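Local structure of pyridine synthase TbtD (Thermobispora bispora, 5WA4) at residues 29-40 with 70-79. The protein probably catalyses the formal [4+2] aza-cycloaddition that builds the central pyridine ring of the thiopeptide antibiotic thiomuracin, acting on a precursor bound through its leader peptide. Numbering follows the deposited sequence.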
loop_
_atom_site.group_PDB
_atom_site.type_symbol
_atom_site.label_atom_id
_atom_site.label_comp_id
_atom_site.label_asym_id
_atom_site.label_seq_id
_atom_site.Cartn_x
_atom_site.Cartn_y
_atom_site.Cartn_z
ATOM N N GLY E 29 -20.690 -20.024 43.302
ATOM C CA GLY E 29 -22.012 -20.098 42.716
ATOM C C GLY E 29 -22.066 -21.035 41.526
ATOM O O GLY E 29 -22.935 -21.903 41.458
ATOM N N VAL E 30 -21.138 -20.888 40.587
ATOM C CA VAL E 30 -21.279 -21.606 39.331
ATOM C C VAL E 30 -20.786 -23.050 39.441
ATOM O O VAL E 30 -21.501 -23.970 39.049
ATOM C CB VAL E 30 -20.554 -20.879 38.180
ATOM C CG1 VAL E 30 -20.513 -21.768 36.944
ATOM C CG2 VAL E 30 -21.262 -19.566 37.861
ATOM N N ARG E 31 -19.587 -23.255 39.980
ATOM C CA ARG E 31 -19.042 -24.613 40.100
ATOM C C ARG E 31 -19.972 -25.578 40.867
ATOM O O ARG E 31 -20.261 -26.667 40.364
ATOM C CB ARG E 31 -17.647 -24.598 40.749
ATOM C CG ARG E 31 -17.223 -25.953 41.305
ATOM C CD ARG E 31 -15.748 -26.017 41.704
ATOM N NE ARG E 31 -15.447 -25.198 42.871
ATOM C CZ ARG E 31 -14.312 -25.291 43.559
ATOM N NH1 ARG E 31 -13.397 -26.192 43.187
ATOM N NH2 ARG E 31 -14.095 -24.496 44.618
ATOM N N PRO E 32 -20.449 -25.193 42.072
ATOM C CA PRO E 32 -21.438 -26.060 42.732
ATOM C C PRO E 32 -22.653 -26.433 41.865
ATOM O O PRO E 32 -23.046 -27.596 41.866
ATOM C CB PRO E 32 -21.881 -25.217 43.929
ATOM C CG PRO E 32 -20.689 -24.408 44.261
ATOM C CD PRO E 32 -20.055 -24.067 42.945
ATOM N N ALA E 33 -23.236 -25.475 41.152
ATOM C CA ALA E 33 -24.380 -25.760 40.291
ATOM C C ALA E 33 -24.013 -26.835 39.267
ATOM O O ALA E 33 -24.829 -27.698 38.938
ATOM C CB ALA E 33 -24.857 -24.496 39.595
ATOM N N PHE E 34 -22.768 -26.783 38.794
ATOM C CA PHE E 34 -22.265 -27.712 37.787
ATOM C C PHE E 34 -22.123 -29.117 38.348
ATOM O O PHE E 34 -22.420 -30.095 37.658
ATOM C CB PHE E 34 -20.908 -27.252 37.231
ATOM C CG PHE E 34 -21.004 -26.277 36.082
ATOM C CD1 PHE E 34 -22.141 -25.497 35.894
ATOM C CD2 PHE E 34 -19.945 -26.137 35.196
ATOM C CE1 PHE E 34 -22.221 -24.595 34.834
ATOM C CE2 PHE E 34 -20.013 -25.242 34.141
ATOM C CZ PHE E 34 -21.155 -24.467 33.953
ATOM N N ALA E 35 -21.647 -29.220 39.587
ATOM C CA ALA E 35 -21.519 -30.525 40.238
ATOM C C ALA E 35 -22.913 -31.102 40.510
ATOM O O ALA E 35 -23.128 -32.322 40.429
ATOM C CB ALA E 35 -20.719 -30.412 41.523
ATOM N N ALA E 36 -23.854 -30.197 40.793
ATOM C CA ALA E 36 -25.235 -30.542 41.123
ATOM C C ALA E 36 -25.960 -31.306 40.019
ATOM O O ALA E 36 -26.953 -31.979 40.289
ATOM C CB ALA E 36 -26.007 -29.288 41.460
ATOM N N PHE E 37 -25.492 -31.186 38.780
ATOM C CA PHE E 37 -26.081 -31.958 37.689
ATOM C C PHE E 37 -25.024 -32.678 36.831
ATOM O O PHE E 37 -25.272 -32.983 35.666
ATOM C CB PHE E 37 -26.956 -31.058 36.807
ATOM C CG PHE E 37 -26.231 -29.871 36.224
ATOM C CD1 PHE E 37 -25.303 -30.031 35.189
ATOM C CD2 PHE E 37 -26.517 -28.589 36.661
ATOM C CE1 PHE E 37 -24.641 -28.944 34.643
ATOM C CE2 PHE E 37 -25.861 -27.489 36.110
ATOM C CZ PHE E 37 -24.924 -27.669 35.099
ATOM N N ALA E 38 -23.862 -32.956 37.418
ATOM C CA ALA E 38 -22.714 -33.504 36.679
ATOM C C ALA E 38 -22.786 -35.008 36.351
ATOM O O ALA E 38 -21.953 -35.516 35.609
ATOM C CB ALA E 38 -21.429 -33.223 37.450
ATOM N N ALA E 39 -23.745 -35.726 36.924
ATOM C CA ALA E 39 -24.000 -37.096 36.495
ATOM C C ALA E 39 -24.850 -37.065 35.225
ATOM O O ALA E 39 -24.705 -37.912 34.337
ATOM C CB ALA E 39 -24.695 -37.887 37.587
ATOM N N GLN E 40 -25.718 -36.060 35.140
ATOM C CA GLN E 40 -26.718 -35.969 34.086
ATOM C C GLN E 40 -26.224 -35.144 32.889
ATOM O O GLN E 40 -26.526 -35.464 31.726
ATOM C CB GLN E 40 -28.009 -35.363 34.643
ATOM C CG GLN E 40 -28.617 -36.119 35.831
ATOM C CD GLN E 40 -27.851 -35.906 37.149
ATOM O OE1 GLN E 40 -27.314 -34.822 37.409
ATOM N NE2 GLN E 40 -27.807 -36.944 37.987
ATOM N N VAL E 70 -33.276 -30.986 35.907
ATOM C CA VAL E 70 -32.126 -31.019 36.806
ATOM C C VAL E 70 -31.068 -29.917 36.578
ATOM O O VAL E 70 -30.281 -29.630 37.491
ATOM C CB VAL E 70 -31.447 -32.429 36.742
ATOM C CG1 VAL E 70 -30.577 -32.579 35.505
ATOM C CG2 VAL E 70 -30.658 -32.725 38.014
ATOM N N VAL E 71 -31.056 -29.275 35.405
ATOM C CA VAL E 71 -30.022 -28.264 35.128
ATOM C C VAL E 71 -30.500 -26.802 35.361
ATOM O O VAL E 71 -29.794 -26.046 36.022
ATOM C CB VAL E 71 -29.426 -28.437 33.677
ATOM C CG1 VAL E 71 -30.273 -27.775 32.607
ATOM C CG2 VAL E 71 -28.012 -27.900 33.604
ATOM N N ARG E 72 -31.677 -26.402 34.866
ATOM C CA ARG E 72 -32.183 -25.044 35.129
ATOM C C ARG E 72 -32.468 -24.780 36.610
ATOM O O ARG E 72 -32.264 -23.653 37.071
ATOM C CB ARG E 72 -33.448 -24.742 34.316
ATOM C CG ARG E 72 -33.995 -23.317 34.513
ATOM C CD ARG E 72 -35.419 -23.140 33.954
ATOM N NE ARG E 72 -35.457 -22.826 32.517
ATOM C CZ ARG E 72 -35.414 -21.594 32.001
ATOM N NH1 ARG E 72 -35.322 -20.532 32.789
ATOM N NH2 ARG E 72 -35.455 -21.422 30.685
ATOM N N PRO E 73 -32.965 -25.797 37.355
ATOM C CA PRO E 73 -33.137 -25.619 38.806
ATOM C C PRO E 73 -31.847 -25.448 39.603
ATOM O O PRO E 73 -31.786 -24.587 40.488
ATOM C CB PRO E 73 -33.841 -26.912 39.227
ATOM C CG PRO E 73 -34.610 -27.313 38.031
ATOM C CD PRO E 73 -33.729 -26.967 36.876
ATOM N N ALA E 74 -30.839 -26.263 39.304
ATOM C CA ALA E 74 -29.572 -26.213 40.037
ATOM C C ALA E 74 -28.838 -24.895 39.782
ATOM O O ALA E 74 -27.975 -24.487 40.562
ATOM C CB ALA E 74 -28.685 -27.410 39.658
ATOM N N ILE E 75 -29.186 -24.236 38.680
ATOM C CA ILE E 75 -28.643 -22.924 38.366
ATOM C C ILE E 75 -29.372 -21.863 39.182
ATOM O O ILE E 75 -28.734 -21.097 39.896
ATOM C CB ILE E 75 -28.731 -22.627 36.842
ATOM C CG1 ILE E 75 -27.483 -23.178 36.144
ATOM C CG2 ILE E 75 -28.880 -21.131 36.553
ATOM C CD1 ILE E 75 -27.663 -23.437 34.657
ATOM N N GLU E 76 -30.701 -21.837 39.110
ATOM C CA GLU E 76 -31.462 -20.841 39.856
ATOM C C GLU E 76 -31.299 -21.007 41.373
ATOM O O GLU E 76 -31.279 -20.025 42.112
ATOM C CB GLU E 76 -32.939 -20.897 39.477
ATOM C CG GLU E 76 -33.846 -20.040 40.364
ATOM C CD GLU E 76 -33.316 -18.626 40.594
ATOM O OE1 GLU E 76 -32.839 -18.008 39.617
ATOM O OE2 GLU E 76 -33.365 -18.144 41.757
ATOM N N HIS E 77 -31.149 -22.238 41.847
ATOM C CA HIS E 77 -30.992 -22.422 43.284
ATOM C C HIS E 77 -29.574 -22.077 43.761
ATOM O O HIS E 77 -29.405 -21.251 44.663
ATOM C CB HIS E 77 -31.356 -23.854 43.701
ATOM C CG HIS E 77 -31.327 -24.079 45.184
ATOM N ND1 HIS E 77 -32.032 -23.290 46.071
ATOM C CD2 HIS E 77 -30.684 -25.006 45.934
ATOM C CE1 HIS E 77 -31.815 -23.718 47.303
ATOM N NE2 HIS E 77 -31.005 -24.759 47.248
ATOM N N VAL E 78 -28.560 -22.694 43.159
ATOM C CA VAL E 78 -27.191 -22.535 43.645
ATOM C C VAL E 78 -26.547 -21.232 43.164
ATOM O O VAL E 78 -25.802 -20.602 43.915
ATOM C CB VAL E 78 -26.294 -23.715 43.214
ATOM C CG1 VAL E 78 -24.853 -23.517 43.703
ATOM C CG2 VAL E 78 -26.871 -25.027 43.701
ATOM N N VAL E 79 -26.825 -20.829 41.920
ATOM C CA VAL E 79 -26.296 -19.560 41.405
ATOM C C VAL E 79 -27.118 -18.420 41.986
ATOM O O VAL E 79 -26.560 -17.487 42.556
ATOM C CB VAL E 79 -26.294 -19.473 39.845
ATOM C CG1 VAL E 79 -25.723 -18.156 39.381
ATOM C CG2 VAL E 79 -25.481 -20.597 39.250
#
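The carbonyl oxygen O of Gly29 meets two valine methyls, Val78 CG1 at 3.4 Å and Val79 CG2 at 3.6 Å, where helices 22-35 and 64-85 run close together. The backbones come close here, Gly29 CA lying 4.5 Å from Val79 CA. One turn on, Ala33 is a knob in a hole formed by Ala74, Ile75, Val78 and Val79. Val78 CG1, anti to its own nitrogen (chi1 179°), also reaches Pro32 CB, while Ala36 CB and Ala74 CB meet at 3.7 Å. A type I turn from Ala35 to Ala38 carries Phe37. Val71 CG2 stands over the centre of the Phe37 ring in a CH-pi contact, 3.3 Å from the centroid; Phe34 O lies over the opposite face, toward the rim, and Ala74 CB sits at the edge in plane. Val70 CG1 packs against Phe37 CB and Gln40 CB. The segment axes approach to 8.4 Å, with directions 146° apart. Val30 and Phe34 touch strand 44-49, Phe34, Phe37 and Val71 touch 55-62, and Val79 touches 123-128, so this is a near-antiparallel helix pair laid on the four-stranded antiparallel sheet, a two-layer alpha/beta sandwich whose strands run in the order 44-49, 55-62, 9-16, 123-128.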